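Local coordinates for protein FMN-dependent nitronate monooxygenase (Shewanella oneidensis, PDB 5LSM) that probably oxidises propionate 3-nitronate with molecular oxygen, using flavin mononucleotide as cofactor, to give 3-oxopropanoate together with nitrate and nitrite, at residues Pro19-Gly25 / Ser40-Met45; Ala240-Glu246 / Gly330-Ala336; Ile252-Ala256 / Trp317-Trp323. All coordinates share one frame; numbering follows the deposited sequence.

Contact 1 (Pro19-Gly25 / Ser40-Met45). With FMN (flavin mononucleotide), chain I.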
# COMPACT_ATOMS: atom_id res chain seq x y z
N PRO A 19 -10.05 5.27 -16.90
CA PRO A 19 -11.41 5.79 -17.04
C PRO A 19 -11.91 6.31 -15.72
O PRO A 19 -12.02 5.54 -14.78
CB PRO A 19 -12.21 4.56 -17.43
CG PRO A 19 -11.46 3.43 -16.81
CD PRO A 19 -10.03 3.80 -17.05
N MET A 20 -12.19 7.60 -15.63
CA MET A 20 -12.52 8.20 -14.35
C MET A 20 -13.89 8.83 -14.41
O MET A 20 -14.08 9.90 -14.98
CB MET A 20 -11.45 9.21 -13.96
CG MET A 20 -10.10 8.56 -13.76
SD MET A 20 -8.79 9.70 -13.32
CE MET A 20 -8.38 10.42 -14.89
N ALA A 21 -14.88 8.11 -13.88
CA ALA A 21 -16.28 8.49 -14.06
C ALA A 21 -16.57 9.77 -13.29
O ALA A 21 -16.27 9.87 -12.10
CB ALA A 21 -17.20 7.38 -13.59
N GLY A 22 -17.07 10.78 -14.00
CA GLY A 22 -17.55 11.99 -13.37
C GLY A 22 -16.60 13.16 -13.52
O GLY A 22 -16.97 14.29 -13.23
N VAL A 23 -15.37 12.89 -13.93
CA VAL A 23 -14.39 13.94 -14.10
C VAL A 23 -13.94 14.04 -15.54
O VAL A 23 -13.09 14.85 -15.86
CB VAL A 23 -13.14 13.70 -13.22
CG1 VAL A 23 -13.50 13.87 -11.75
CG2 VAL A 23 -12.51 12.33 -13.48
N GLN A 24 -14.50 13.22 -16.42
CA GLN A 24 -13.84 12.99 -17.68
C GLN A 24 -14.72 12.32 -18.74
O GLN A 24 -15.52 11.44 -18.42
CB GLN A 24 -12.59 12.17 -17.38
CG GLN A 24 -11.84 11.70 -18.59
CD GLN A 24 -12.13 10.25 -18.92
OE1 GLN A 24 -12.03 9.36 -18.06
NE2 GLN A 24 -12.40 10.00 -20.19
N GLY A 25 -14.57 12.75 -19.99
CA GLY A 25 -15.23 12.13 -21.15
C GLY A 25 -14.40 12.09 -22.43
O GLY A 25 -13.21 11.84 -22.41
N SER A 40 -9.69 6.45 -22.66
CA SER A 40 -10.72 5.68 -21.99
C SER A 40 -11.95 6.53 -21.72
O SER A 40 -11.84 7.66 -21.22
CB SER A 40 -10.20 5.12 -20.67
OG SER A 40 -9.08 4.27 -20.88
N LEU A 41 -13.12 5.97 -22.05
CA LEU A 41 -14.41 6.59 -21.75
C LEU A 41 -15.05 5.85 -20.58
O LEU A 41 -15.36 4.66 -20.68
CB LEU A 41 -15.33 6.56 -22.98
CG LEU A 41 -16.73 7.18 -22.80
CD1 LEU A 41 -16.67 8.65 -22.45
CD2 LEU A 41 -17.61 6.99 -24.03
N PRO A 42 -15.14 6.53 -19.42
CA PRO A 42 -15.90 5.95 -18.31
C PRO A 42 -17.40 5.99 -18.61
O PRO A 42 -17.92 7.05 -18.94
CB PRO A 42 -15.55 6.87 -17.14
CG PRO A 42 -15.20 8.19 -17.76
CD PRO A 42 -14.68 7.91 -19.15
N CYS A 43 -18.05 4.84 -18.58
CA CYS A 43 -19.48 4.74 -18.91
C CYS A 43 -20.40 4.44 -17.74
O CYS A 43 -21.60 4.40 -17.93
CB CYS A 43 -19.69 3.70 -20.00
SG CYS A 43 -18.78 4.12 -21.48
N ALA A 44 -19.87 4.29 -16.54
CA ALA A 44 -20.70 3.87 -15.40
C ALA A 44 -21.88 4.83 -15.13
O ALA A 44 -22.93 4.39 -14.68
CB ALA A 44 -19.84 3.70 -14.15
N MET A 45 -21.68 6.12 -15.35
CA MET A 45 -22.71 7.11 -15.04
C MET A 45 -23.47 7.65 -16.27
O MET A 45 -24.20 8.62 -16.15
CB MET A 45 -22.09 8.30 -14.31
CG MET A 45 -21.35 7.95 -13.04
SD MET A 45 -20.55 9.41 -12.35
CE MET A 45 -20.31 8.86 -10.66
N1 FMN I . -11.89 2.78 -12.56
C2 FMN I . -12.92 2.27 -13.29
O2 FMN I . -12.88 1.07 -13.67
N3 FMN I . -14.01 3.00 -13.60
C4 FMN I . -14.14 4.28 -13.22
O4 FMN I . -15.15 4.95 -13.49
C4A FMN I . -13.05 4.88 -12.42
N5 FMN I . -13.12 6.16 -12.04
C5A FMN I . -12.11 6.75 -11.38
C6 FMN I . -12.25 8.10 -11.05
C7 FMN I . -11.24 8.76 -10.38
C7M FMN I . -11.45 10.21 -10.02
C8 FMN I . -10.00 8.02 -10.00
C8M FMN I . -8.90 8.75 -9.25
C9 FMN I . -9.86 6.66 -10.33
C9A FMN I . -10.88 5.98 -11.01
N10 FMN I . -10.79 4.62 -11.42
C10 FMN I . -11.88 4.05 -12.11
C1' FMN I . -9.64 3.76 -11.08
C2' FMN I . -8.54 3.85 -12.13
O2' FMN I . -8.89 3.02 -13.25
C3' FMN I . -7.19 3.41 -11.56
O3' FMN I . -7.35 2.19 -10.84
C4' FMN I . -6.56 4.42 -10.59
O4' FMN I . -6.80 5.79 -10.96
C5' FMN I . -5.07 4.15 -10.53
O5' FMN I . -4.43 4.92 -9.51
P FMN I . -3.94 6.43 -9.71
O1P FMN I . -3.50 6.59 -11.15
O2P FMN I . -2.82 6.55 -8.71
O3P FMN I . -5.17 7.20 -9.38
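Pro42 is the residue most covered in this contact, and Gln24 of the loop 19-25 lies over its ring. From CB the Gln24 chain starts out with CG opposite the backbone N (chi1 173°), bends at chi2, and carries the amide across the Pro42 ring, where Gln24 CD lies 3.5 Å from Pro42 CD. The two polar atoms of the amide then go separate ways. Gln24 OE1 sits 3.2 Å from Pro42 CD and takes the N-H of Met20 nearly head-on, Met20 N to Gln24 OE1 being 3.0 Å. Gln24 NE2 gives its two hydrogens to two carbonyls: Ser40 O on strand 39-42, 2.6 Å from Gln24 NE2, and, within its own loop, Gly25 O, which lies close to the amide plane. Three bonds therefore fix the rotation of this buried amide. The rest of the Pro42 ring fills the bend of the loop, with Pro42 CB 3.9 Å from Ala21 CB. Exposed Met45 brings SD up to Ala21 and Gly22. Ser40 CB backs onto Pro19, while Ser40 OG bonds to Gln17 O and Asn67.

The same loop also meets the cofactor. Met20 lays CB and CG against C6 and C7 of the flavin, and Ala21 N, 3.2 Å from both FMN N5 and FMN O4, is shared between these two acceptors. Strands 15-17 and 39-42 are the first two strands of the barrel in chain order, and a loop leaving the first strand to hold the flavin ring through a backbone N-H belongs to the FMN site of a TIM-barrel nitronate monooxygenase.

Contact 2 (Ala240-Glu246 / Gly330-Ala336)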
# COMPACT_ATOMS: atom_id res chain seq x y z
N ALA A 240 -2.96 11.50 -12.17
CA ALA A 240 -2.03 12.48 -12.75
C ALA A 240 -2.58 13.19 -13.99
O ALA A 240 -2.04 14.21 -14.40
CB ALA A 240 -0.69 11.82 -13.06
N TYR A 241 -3.70 12.72 -14.54
CA TYR A 241 -4.44 13.48 -15.56
C TYR A 241 -5.45 14.52 -15.02
O TYR A 241 -6.03 15.26 -15.81
CB TYR A 241 -5.18 12.53 -16.50
CG TYR A 241 -4.29 11.80 -17.46
CD1 TYR A 241 -3.73 12.45 -18.55
CD2 TYR A 241 -4.03 10.43 -17.31
CE1 TYR A 241 -2.93 11.77 -19.46
CE2 TYR A 241 -3.27 9.72 -18.24
CZ TYR A 241 -2.71 10.41 -19.31
OH TYR A 241 -1.93 9.76 -20.24
N LEU A 242 -5.69 14.55 -13.71
CA LEU A 242 -6.88 15.23 -13.16
C LEU A 242 -6.82 16.76 -13.22
O LEU A 242 -7.83 17.43 -12.99
CB LEU A 242 -7.14 14.81 -11.72
CG LEU A 242 -7.67 13.40 -11.50
CD1 LEU A 242 -7.70 13.08 -10.01
CD2 LEU A 242 -9.04 13.21 -12.14
N LEU A 243 -5.65 17.32 -13.51
CA LEU A 243 -5.52 18.75 -13.66
C LEU A 243 -5.37 19.17 -15.13
O LEU A 243 -5.22 20.36 -15.41
CB LEU A 243 -4.30 19.28 -12.87
CG LEU A 243 -4.39 19.25 -11.35
CD1 LEU A 243 -3.19 19.99 -10.76
CD2 LEU A 243 -5.68 19.86 -10.86
N CYS A 244 -5.37 18.19 -16.04
CA CYS A 244 -5.29 18.49 -17.47
C CYS A 244 -6.53 19.25 -17.91
O CYS A 244 -7.62 19.01 -17.39
CB CYS A 244 -5.19 17.20 -18.29
SG CYS A 244 -3.65 16.30 -18.02
N PRO A 245 -6.37 20.17 -18.88
CA PRO A 245 -7.54 20.94 -19.37
C PRO A 245 -8.61 20.07 -20.03
O PRO A 245 -9.75 20.51 -20.16
CB PRO A 245 -6.93 21.92 -20.40
CG PRO A 245 -5.59 21.37 -20.74
CD PRO A 245 -5.13 20.54 -19.57
N GLU A 246 -8.26 18.86 -20.47
CA GLU A 246 -9.24 17.97 -21.10
C GLU A 246 -10.16 17.34 -20.06
O GLU A 246 -11.27 16.95 -20.36
CB GLU A 246 -8.54 16.89 -21.93
CG GLU A 246 -7.91 17.40 -23.22
CD GLU A 246 -6.53 18.03 -23.02
OE1 GLU A 246 -6.00 17.99 -21.88
OE2 GLU A 246 -5.98 18.58 -24.01
N GLY A 330 2.16 14.20 -9.34
CA GLY A 330 2.35 14.15 -10.80
C GLY A 330 1.34 14.95 -11.60
O GLY A 330 1.44 15.05 -12.84
N CYS A 331 0.35 15.51 -10.91
CA CYS A 331 -0.69 16.30 -11.55
C CYS A 331 -0.09 17.59 -12.04
O CYS A 331 0.70 18.21 -11.34
CB CYS A 331 -1.85 16.60 -10.59
SG CYS A 331 -2.46 15.16 -9.67
N ARG A 332 -0.41 17.94 -13.28
CA ARG A 332 0.12 19.12 -13.93
C ARG A 332 -0.96 19.68 -14.84
O ARG A 332 -1.70 18.93 -15.48
CB ARG A 332 1.34 18.75 -14.78
CG ARG A 332 2.54 18.19 -14.02
CD ARG A 332 3.67 17.82 -14.99
NE ARG A 332 4.16 18.98 -15.73
CZ ARG A 332 5.13 18.94 -16.65
NH1 ARG A 332 5.75 17.81 -16.94
NH2 ARG A 332 5.50 20.04 -17.27
N ALA A 333 -1.06 21.00 -14.91
CA ALA A 333 -2.07 21.64 -15.77
C ALA A 333 -1.51 21.89 -17.18
O ALA A 333 -1.45 23.02 -17.63
CB ALA A 333 -2.55 22.95 -15.14
N ILE A 334 -1.08 20.82 -17.85
CA ILE A 334 -0.68 20.89 -19.24
C ILE A 334 -1.51 19.94 -20.10
O ILE A 334 -2.14 19.05 -19.57
CB ILE A 334 0.81 20.58 -19.42
CG1 ILE A 334 1.14 19.20 -18.86
CG2 ILE A 334 1.65 21.66 -18.73
CD1 ILE A 334 2.38 18.61 -19.46
N PRO A 335 -1.52 20.14 -21.43
CA PRO A 335 -2.34 19.27 -22.26
C PRO A 335 -2.01 17.80 -22.06
O PRO A 335 -0.83 17.43 -22.02
CB PRO A 335 -2.00 19.72 -23.69
CG PRO A 335 -1.62 21.15 -23.54
CD PRO A 335 -0.96 21.28 -22.20
N ALA A 336 -3.06 16.97 -21.97
CA ALA A 336 -2.94 15.53 -21.68
C ALA A 336 -2.08 14.78 -22.70
O ALA A 336 -1.42 13.79 -22.36
CB ALA A 336 -4.32 14.89 -21.64
O HOH W 1 -2.85 16.58 -14.41
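Ala240 and Cys331 bring their CA atoms to 4.2 Å where the two backbones meet, and segment 240-246 then passes through a type I turn from Tyr241 to Cys244 and runs beside segment 330-336, Cys244 lying nearest Ala333. A water bridges the gap: it donates to Ala240 O and accepts from Leu243 N and Arg332 N. Further along, Ala333 CA makes a C-H...O contact with Leu243 O (3.4 Å) from the centre of an inverse gamma turn. Leu243 sets CD1 on Cys331 CB at 3.6 Å. Here the loop following strand 234-237 of the TIM barrel receives the C-terminal part of the chain just as helix 336-342 begins, with Pro335 in the N-cap position. Glu246, bent at chi2 (82°), reaches that helix end: Ala336 N donates to Glu246 OE1 at 3.1 Å, coming from above the carboxylate plane. An alanine in place of Glu246 would remove this acceptor and would probably leave the first N-H of the helix without its mate and the helix start without a neighbouring negative charge. Ala336 CB packs 3.9 Å from Cys244 SG and also touches Tyr241 CD1. The Tyr241 ring turns its edge to Ala336 O, in plane, while its OH bonds to Thr340.

Contact 3 (Ile252-Ala256 / Trp317-Trp323). With FMN (flavin mononucleotide), chain I.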
# COMPACT_ATOMS: atom_id res chain seq x y z
N ILE A 252 -13.33 22.82 -7.22
CA ILE A 252 -13.14 22.50 -5.83
C ILE A 252 -12.32 21.22 -5.66
O ILE A 252 -11.41 21.17 -4.84
CB ILE A 252 -14.50 22.43 -5.10
CG1 ILE A 252 -14.36 22.94 -3.68
CG2 ILE A 252 -15.09 21.02 -5.12
CD1 ILE A 252 -15.69 23.07 -2.96
N HIS A 253 -12.56 20.24 -6.53
CA HIS A 253 -11.71 19.04 -6.64
C HIS A 253 -10.29 19.39 -7.10
O HIS A 253 -9.32 18.98 -6.49
CB HIS A 253 -12.35 18.04 -7.60
CG HIS A 253 -11.85 16.63 -7.47
ND1 HIS A 253 -10.70 16.30 -6.78
CD2 HIS A 253 -12.33 15.47 -7.98
CE1 HIS A 253 -10.50 15.00 -6.86
NE2 HIS A 253 -11.46 14.48 -7.60
N ARG A 254 -10.16 20.23 -8.13
CA ARG A 254 -8.84 20.77 -8.53
C ARG A 254 -8.05 21.45 -7.39
O ARG A 254 -6.82 21.34 -7.31
CB ARG A 254 -9.01 21.76 -9.69
CG ARG A 254 -9.38 21.11 -11.01
CD ARG A 254 -9.63 22.15 -12.10
NE ARG A 254 -9.69 21.53 -13.42
CZ ARG A 254 -8.63 21.24 -14.17
NH1 ARG A 254 -7.40 21.54 -13.76
NH2 ARG A 254 -8.79 20.64 -15.35
N GLU A 255 -8.77 22.19 -6.54
CA GLU A 255 -8.14 22.96 -5.47
C GLU A 255 -7.63 22.04 -4.37
O GLU A 255 -6.58 22.29 -3.77
CB GLU A 255 -9.16 23.94 -4.88
CG GLU A 255 -8.60 24.85 -3.79
CD GLU A 255 -9.06 26.30 -3.93
OE1 GLU A 255 -9.80 26.61 -4.89
OE2 GLU A 255 -8.68 27.13 -3.08
N ALA A 256 -8.40 21.00 -4.11
CA ALA A 256 -8.03 20.02 -3.11
C ALA A 256 -6.77 19.27 -3.54
O ALA A 256 -5.81 19.18 -2.78
CB ALA A 256 -9.19 19.05 -2.87
N TRP A 317 -15.18 21.78 0.53
CA TRP A 317 -15.07 20.44 -0.04
C TRP A 317 -15.44 19.34 0.96
O TRP A 317 -15.23 18.16 0.68
CB TRP A 317 -13.68 20.22 -0.68
CG TRP A 317 -12.45 20.26 0.22
CD1 TRP A 317 -12.23 19.51 1.33
CD2 TRP A 317 -11.21 20.95 -0.03
NE1 TRP A 317 -10.96 19.73 1.82
CE2 TRP A 317 -10.31 20.60 0.99
CE3 TRP A 317 -10.78 21.85 -1.01
CZ2 TRP A 317 -9.03 21.15 1.09
CZ3 TRP A 317 -9.51 22.40 -0.91
CH2 TRP A 317 -8.65 22.04 0.13
N ASP A 318 -16.17 19.72 2.01
CA ASP A 318 -16.42 18.86 3.18
C ASP A 318 -17.27 17.62 2.87
O ASP A 318 -17.21 16.64 3.59
CB ASP A 318 -17.10 19.66 4.32
CG ASP A 318 -16.21 20.79 4.89
OD1 ASP A 318 -15.16 21.10 4.28
OD2 ASP A 318 -16.57 21.40 5.93
N PHE A 319 -18.08 17.66 1.82
CA PHE A 319 -18.96 16.54 1.51
C PHE A 319 -18.77 16.04 0.07
O PHE A 319 -19.69 15.54 -0.55
CB PHE A 319 -20.43 16.92 1.78
CG PHE A 319 -20.75 17.10 3.23
CD1 PHE A 319 -21.15 16.03 4.01
CD2 PHE A 319 -20.53 18.32 3.85
CE1 PHE A 319 -21.37 16.17 5.36
CE2 PHE A 319 -20.74 18.47 5.21
CZ PHE A 319 -21.17 17.40 5.96
N SER A 320 -17.54 16.16 -0.44
CA SER A 320 -17.26 15.78 -1.82
C SER A 320 -16.46 14.46 -1.88
O SER A 320 -15.58 14.23 -1.05
CB SER A 320 -16.48 16.88 -2.52
OG SER A 320 -17.25 18.06 -2.64
N PRO A 321 -16.78 13.59 -2.85
CA PRO A 321 -15.90 12.48 -3.20
C PRO A 321 -14.68 12.96 -4.00
O PRO A 321 -14.76 13.17 -5.20
CB PRO A 321 -16.80 11.59 -4.04
CG PRO A 321 -17.70 12.54 -4.73
CD PRO A 321 -17.98 13.62 -3.71
N LEU A 322 -13.56 13.14 -3.31
CA LEU A 322 -12.39 13.74 -3.90
C LEU A 322 -11.43 12.63 -4.28
O LEU A 322 -10.41 12.43 -3.65
CB LEU A 322 -11.74 14.68 -2.88
CG LEU A 322 -12.54 15.89 -2.41
CD1 LEU A 322 -11.87 16.50 -1.19
CD2 LEU A 322 -12.63 16.92 -3.52
N TRP A 323 -11.81 11.84 -5.27
CA TRP A 323 -11.05 10.67 -5.62
C TRP A 323 -9.62 11.06 -6.05
O TRP A 323 -9.44 12.01 -6.80
CB TRP A 323 -11.76 9.94 -6.75
CG TRP A 323 -13.07 9.24 -6.41
CD1 TRP A 323 -13.92 8.71 -7.30
CD2 TRP A 323 -13.65 8.99 -5.10
NE1 TRP A 323 -14.99 8.12 -6.67
CE2 TRP A 323 -14.87 8.31 -5.32
CE3 TRP A 323 -13.30 9.32 -3.79
CZ2 TRP A 323 -15.72 7.92 -4.28
CZ3 TRP A 323 -14.13 8.92 -2.75
CH2 TRP A 323 -15.32 8.21 -3.00
N1 FMN I . -11.89 2.78 -12.56
C2 FMN I . -12.92 2.27 -13.29
O2 FMN I . -12.88 1.07 -13.67
N3 FMN I . -14.01 3.00 -13.60
C4 FMN I . -14.14 4.28 -13.22
O4 FMN I . -15.15 4.95 -13.49
C4A FMN I . -13.05 4.88 -12.42
N5 FMN I . -13.12 6.16 -12.04
C5A FMN I . -12.11 6.75 -11.38
C6 FMN I . -12.25 8.10 -11.05
C7 FMN I . -11.24 8.76 -10.38
C7M FMN I . -11.45 10.21 -10.02
C8 FMN I . -10.00 8.02 -10.00
C8M FMN I . -8.90 8.75 -9.25
C9 FMN I . -9.86 6.66 -10.33
C9A FMN I . -10.88 5.98 -11.01
N10 FMN I . -10.79 4.62 -11.42
C10 FMN I . -11.88 4.05 -12.11
C1' FMN I . -9.64 3.76 -11.08
C2' FMN I . -8.54 3.85 -12.13
O2' FMN I . -8.89 3.02 -13.25
C3' FMN I . -7.19 3.41 -11.56
O3' FMN I . -7.35 2.19 -10.84
C4' FMN I . -6.56 4.42 -10.59
O4' FMN I . -6.80 5.79 -10.96
C5' FMN I . -5.07 4.15 -10.53
O5' FMN I . -4.43 4.92 -9.51
P FMN I . -3.94 6.43 -9.71
O1P FMN I . -3.50 6.59 -11.15
O2P FMN I . -2.82 6.55 -8.71
O3P FMN I . -5.17 7.20 -9.38
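Ala256 and Trp317 form one half of the tight part of this contact, where helix 251-258, which follows strand 234-237 of the TIM barrel, packs on the long loop after helix 301-313. Ala256 CB stands over the face of the six-membered ring of Trp317 in a CH-pi contact, 3.7 Å from Trp317 CE3. With CG between the backbone N and the carbonyl carbon (chi1 64°), the indole is turned onto the helix. Ile252 crosses Trp317 at a slant, Ile252 CG1 4.1 Å from Trp317 CB. The other half belongs to His253 and Leu322, whose side chains run antiparallel alongside each other. Leu322 CA makes a CH-pi contact over one face of the His253 ring, 4.0 Å from its centroid, and Leu322 CD2 comes within 3.8 Å of His253 ND1; Leu322 CD1 reaches back to Ala256 CB. On its outer side the packing thins. Exposed Glu255 offers just CG to the indole edge, 3.9 Å from Trp317 CZ3, its chain crossing the ring at about a right angle. The inner end reaches the cofactor pocket: Trp323 turns its carbonyl O to the imidazole edge, in plane, and places its own CB 3.3 Å from the flavin methyl C7M, which lies at the edge of its indole.

The three contacts lie around the FMN-facing part of one TIM barrel, their centres about 15 to 17 Å apart. Contact 1 closes first along the chain, between the loop after strand 15-17 and the end of strand 39-42; contact 3 is nested inside the loop that contact 2 closes. Helix 251-258 joins the last two: its Arg254 probably hydrogen-bonds to Leu243 O and Cys244 O of contact 2. Leu242 touches both other contacts, packing on Met20 and Val23 of contact 1 and near Trp323 O of contact 3. Contacts 1 and 3 both touch the flavin, so the FMN pocket is assembled from distant parts of the chain.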